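Local coordinates for protein Cas13d (uncultured Ruminococcus sp, PDB 6IV9) that binds CRISPR RNA as a Cas13d effector whose two HEPN domains dictate both maturation of the guide and cleavage of the target RNA, at residues Val191-Ser203 and Lys244-Phe257. The protein carries 2 engineered substitutions. Numbering follows the deposited sequence.
Sequences VYALNNMLGIKDS and KFNDLLKTKRLGYF
Met197, near the C-terminal part of helix 168-197, reaches into the bend where helix 232-251 passes into the 3-10 turn 253-257. Its unbranched chain, bent at its second and third torsions, can follow Leu248, Arg253 and Phe257 in turn: CG lies anti to the backbone N (chi1 -160°), which brings Met197 CG to 3.3 Å from Arg253 CB and against Leu248 CD1. Farther out, Met197 SD comes obliquely to the Phe257 ring, 3.6 Å from Phe257 CE2, a Met-aromatic contact. Leu194 CD2 meets Phe257 CE2 at 3.8 Å, so two apolar groups gather at one ring corner.

Leu198 suits the next place because its two methyls divide the work. Leu198 CD2 lies against the backbone of helix 232-251, 3.6 Å from Leu248 N, while Leu198 CD1 lies along the bent chain of Lys244, against CD and NZ.

Arg253 NH1 donates to Met197 O (3.0 Å), a bent bond with an N-H...O angle of 136°, and thus grips the carbonyl of Met197; NH2 forms a salt bridge with Asp586. Thr251 OG1 accepts from Arg253 N at 3.0 Å in an ST turn and donates back to Leu248 O, while its CG2 faces the carbonyl oxygens of Met197 and Leu198. A valine in its place would probably leave Arg253 N without this acceptor and Leu248 O without the hydroxyl donor.

The short helical segments cross at 72°, their axes 10.2 Å apart. Helix 267-291 meets Leu194 and Leu254, helix 630-638 packs on Tyr256 and Phe257, and Phe508 stacks edge-to-face with Phe257, setting the crossing within the largely helical body of Cas13d.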
# COMPACT_ATOMS: atom_id res chain seq x y z
N VAL A 191 -8.16 2.01 11.49
CA VAL A 191 -8.75 2.24 12.83
C VAL A 191 -8.55 3.71 13.21
O VAL A 191 -9.44 4.29 13.77
CB VAL A 191 -8.12 1.29 13.87
CG1 VAL A 191 -8.50 1.68 15.28
CG2 VAL A 191 -8.48 -0.14 13.59
N TYR A 192 -7.38 4.25 12.93
CA TYR A 192 -7.13 5.68 13.25
C TYR A 192 -8.09 6.55 12.44
O TYR A 192 -8.66 7.45 12.99
CB TYR A 192 -5.69 6.06 12.95
CG TYR A 192 -5.46 7.54 12.90
CD1 TYR A 192 -5.44 8.30 14.05
CD2 TYR A 192 -5.29 8.18 11.70
CE1 TYR A 192 -5.25 9.67 14.00
CE2 TYR A 192 -5.09 9.55 11.63
CZ TYR A 192 -5.07 10.29 12.79
OH TYR A 192 -4.87 11.63 12.69
N ALA A 193 -8.26 6.26 11.17
CA ALA A 193 -9.14 7.07 10.31
C ALA A 193 -10.57 7.03 10.84
O ALA A 193 -11.20 8.06 10.90
CB ALA A 193 -9.08 6.56 8.91
N LEU A 194 -11.05 5.86 11.22
CA LEU A 194 -12.43 5.74 11.74
C LEU A 194 -12.58 6.54 13.04
O LEU A 194 -13.56 7.23 13.16
CB LEU A 194 -12.77 4.26 11.90
CG LEU A 194 -12.94 3.54 10.58
CD1 LEU A 194 -12.97 2.05 10.76
CD2 LEU A 194 -14.20 4.03 9.88
N ASN A 195 -11.62 6.45 13.94
CA ASN A 195 -11.65 7.24 15.20
C ASN A 195 -11.57 8.73 14.88
O ASN A 195 -12.27 9.51 15.50
CB ASN A 195 -10.55 6.84 16.16
CG ASN A 195 -10.95 5.62 16.96
OD1 ASN A 195 -11.73 5.73 17.88
ND2 ASN A 195 -10.48 4.46 16.57
N ASN A 196 -10.71 9.09 13.94
CA ASN A 196 -10.47 10.50 13.56
C ASN A 196 -11.75 11.11 12.98
O ASN A 196 -12.04 12.25 13.25
CB ASN A 196 -9.37 10.62 12.52
CG ASN A 196 -9.07 12.06 12.22
OD1 ASN A 196 -8.86 12.84 13.12
ND2 ASN A 196 -9.07 12.42 10.96
N MET A 197 -12.51 10.29 12.27
CA MET A 197 -13.75 10.63 11.53
C MET A 197 -14.79 11.18 12.51
O MET A 197 -15.62 11.97 12.09
CB MET A 197 -14.29 9.35 10.91
CG MET A 197 -15.23 9.52 9.79
SD MET A 197 -14.66 8.63 8.33
CE MET A 197 -13.39 9.76 7.78
N LEU A 198 -14.71 10.76 13.76
CA LEU A 198 -15.66 11.17 14.81
C LEU A 198 -15.57 12.68 15.07
O LEU A 198 -16.60 13.29 15.33
CB LEU A 198 -15.34 10.39 16.09
CG LEU A 198 -15.64 8.90 16.03
CD1 LEU A 198 -15.40 8.27 17.37
CD2 LEU A 198 -17.07 8.67 15.61
N GLY A 199 -14.37 13.24 15.01
CA GLY A 199 -14.23 14.68 15.32
C GLY A 199 -14.11 14.96 16.81
O GLY A 199 -14.47 16.08 17.20
N ILE A 200 -13.74 13.95 17.60
CA ILE A 200 -13.53 14.11 19.07
C ILE A 200 -12.07 14.51 19.25
O ILE A 200 -11.26 13.67 19.66
CB ILE A 200 -13.81 12.81 19.84
CG1 ILE A 200 -13.51 11.57 19.01
CG2 ILE A 200 -15.22 12.80 20.42
CD1 ILE A 200 -12.05 11.18 19.01
N LYS A 201 -11.77 15.77 18.98
CA LYS A 201 -10.35 16.18 19.01
C LYS A 201 -9.76 16.00 20.41
O LYS A 201 -8.67 15.40 20.51
CB LYS A 201 -10.25 17.57 18.38
CG LYS A 201 -11.00 17.69 17.06
CD LYS A 201 -10.53 16.67 16.06
CE LYS A 201 -9.12 16.21 16.36
NZ LYS A 201 -8.13 16.83 15.45
N ASP A 202 -10.49 16.38 21.46
CA ASP A 202 -9.94 16.21 22.83
C ASP A 202 -10.42 14.86 23.39
O ASP A 202 -11.61 14.76 23.74
CB ASP A 202 -10.31 17.41 23.71
CG ASP A 202 -9.53 18.66 23.37
OD1 ASP A 202 -8.64 18.58 22.50
OD2 ASP A 202 -9.82 19.71 23.97
N SER A 203 -9.57 13.83 23.35
CA SER A 203 -10.03 12.50 23.83
C SER A 203 -8.87 11.63 24.28
O SER A 203 -8.02 11.32 23.43
CB SER A 203 -10.72 11.81 22.72
OG SER A 203 -9.79 11.60 21.68
N LYS A 244 -20.58 4.86 20.17
CA LYS A 244 -19.57 5.42 19.23
C LYS A 244 -20.02 5.16 17.79
O LYS A 244 -19.79 5.99 16.96
CB LYS A 244 -18.18 4.87 19.55
CG LYS A 244 -17.53 5.48 20.78
CD LYS A 244 -17.02 6.85 20.50
CE LYS A 244 -16.13 7.42 21.58
NZ LYS A 244 -14.80 7.83 21.04
N PHE A 245 -20.63 4.01 17.54
CA PHE A 245 -21.09 3.63 16.18
C PHE A 245 -22.15 4.63 15.72
O PHE A 245 -22.09 5.11 14.62
CB PHE A 245 -21.66 2.21 16.24
CG PHE A 245 -22.28 1.66 14.98
CD1 PHE A 245 -21.49 1.24 13.93
CD2 PHE A 245 -23.64 1.49 14.88
CE1 PHE A 245 -22.06 0.71 12.79
CE2 PHE A 245 -24.21 0.96 13.74
CZ PHE A 245 -23.42 0.56 12.70
N ASN A 246 -23.10 4.95 16.59
CA ASN A 246 -24.13 5.95 16.26
C ASN A 246 -23.47 7.31 16.05
O ASN A 246 -23.89 8.02 15.18
CB ASN A 246 -25.26 5.98 17.28
CG ASN A 246 -26.14 4.76 17.19
OD1 ASN A 246 -26.53 4.38 16.11
ND2 ASN A 246 -26.42 4.14 18.30
N ASP A 247 -22.45 7.63 16.83
CA ASP A 247 -21.74 8.92 16.68
C ASP A 247 -21.14 8.99 15.28
O ASP A 247 -21.28 10.00 14.64
CB ASP A 247 -20.62 9.05 17.72
CG ASP A 247 -21.09 9.36 19.13
OD1 ASP A 247 -22.19 9.86 19.26
OD2 ASP A 247 -20.34 9.09 20.07
N LEU A 248 -20.52 7.91 14.83
CA LEU A 248 -19.92 7.86 13.47
C LEU A 248 -21.00 8.01 12.40
O LEU A 248 -20.79 8.69 11.45
CB LEU A 248 -19.17 6.54 13.31
CG LEU A 248 -18.41 6.38 12.00
CD1 LEU A 248 -17.43 7.52 11.80
CD2 LEU A 248 -17.68 5.07 11.97
N LEU A 249 -22.15 7.36 12.59
CA LEU A 249 -23.24 7.47 11.59
C LEU A 249 -23.73 8.92 11.51
O LEU A 249 -24.05 9.36 10.43
CB LEU A 249 -24.37 6.52 11.97
CG LEU A 249 -24.04 5.04 11.89
CD1 LEU A 249 -25.11 4.20 12.55
CD2 LEU A 249 -23.82 4.59 10.47
N LYS A 250 -23.81 9.60 12.65
CA LYS A 250 -24.30 11.00 12.74
C LYS A 250 -23.38 11.97 11.99
O LYS A 250 -23.85 12.99 11.53
CB LYS A 250 -24.64 11.34 14.19
CG LYS A 250 -25.78 10.51 14.77
CD LYS A 250 -26.29 10.93 16.13
CE LYS A 250 -25.32 10.64 17.25
NZ LYS A 250 -25.99 10.40 18.55
N THR A 251 -22.09 11.67 11.91
CA THR A 251 -21.15 12.61 11.24
C THR A 251 -21.45 12.75 9.76
O THR A 251 -21.11 13.78 9.24
CB THR A 251 -19.68 12.24 11.45
OG1 THR A 251 -19.38 11.10 10.66
CG2 THR A 251 -19.32 12.02 12.90
N LYS A 252 -21.86 11.65 9.12
CA LYS A 252 -22.13 11.54 7.67
C LYS A 252 -20.80 11.38 6.90
O LYS A 252 -20.83 11.28 5.68
CB LYS A 252 -22.97 12.70 7.13
CG LYS A 252 -24.28 12.94 7.85
CD LYS A 252 -25.12 11.71 7.96
CE LYS A 252 -26.46 11.94 8.63
NZ LYS A 252 -27.02 10.69 9.18
N ARG A 253 -19.69 11.29 7.64
CA ARG A 253 -18.31 11.19 7.10
C ARG A 253 -18.04 9.85 6.41
O ARG A 253 -17.11 9.76 5.62
CB ARG A 253 -17.30 11.51 8.20
CG ARG A 253 -17.26 12.99 8.56
CD ARG A 253 -15.83 13.49 8.64
NE ARG A 253 -15.73 14.91 8.90
CZ ARG A 253 -16.08 15.46 10.03
NH1 ARG A 253 -16.44 14.71 11.05
NH2 ARG A 253 -16.07 16.77 10.15
N LEU A 254 -18.90 8.85 6.63
CA LEU A 254 -18.73 7.51 6.00
C LEU A 254 -18.87 7.62 4.48
O LEU A 254 -18.35 6.78 3.77
CB LEU A 254 -19.71 6.50 6.59
CG LEU A 254 -19.26 5.87 7.91
CD1 LEU A 254 -20.33 4.97 8.48
CD2 LEU A 254 -17.96 5.11 7.74
N GLY A 255 -19.50 8.68 4.02
CA GLY A 255 -19.70 8.95 2.58
C GLY A 255 -18.37 9.16 1.88
O GLY A 255 -18.29 8.95 0.68
N TYR A 256 -17.35 9.54 2.64
CA TYR A 256 -16.00 9.78 2.08
C TYR A 256 -15.47 8.47 1.50
O TYR A 256 -14.78 8.51 0.49
CB TYR A 256 -15.09 10.34 3.16
CG TYR A 256 -15.25 11.83 3.39
CD1 TYR A 256 -15.32 12.70 2.33
CD2 TYR A 256 -15.32 12.35 4.66
CE1 TYR A 256 -15.44 14.07 2.52
CE2 TYR A 256 -15.46 13.70 4.87
CZ TYR A 256 -15.51 14.57 3.80
OH TYR A 256 -15.63 15.90 4.01
N PHE A 257 -15.83 7.36 2.14
CA PHE A 257 -15.36 6.00 1.80
C PHE A 257 -16.28 5.34 0.78
O PHE A 257 -16.05 4.20 0.46
CB PHE A 257 -15.42 5.12 3.03
CG PHE A 257 -14.47 5.47 4.13
CD1 PHE A 257 -13.19 5.89 3.86
CD2 PHE A 257 -14.84 5.34 5.45
CE1 PHE A 257 -12.31 6.18 4.88
CE2 PHE A 257 -13.97 5.64 6.47
CZ PHE A 257 -12.70 6.06 6.19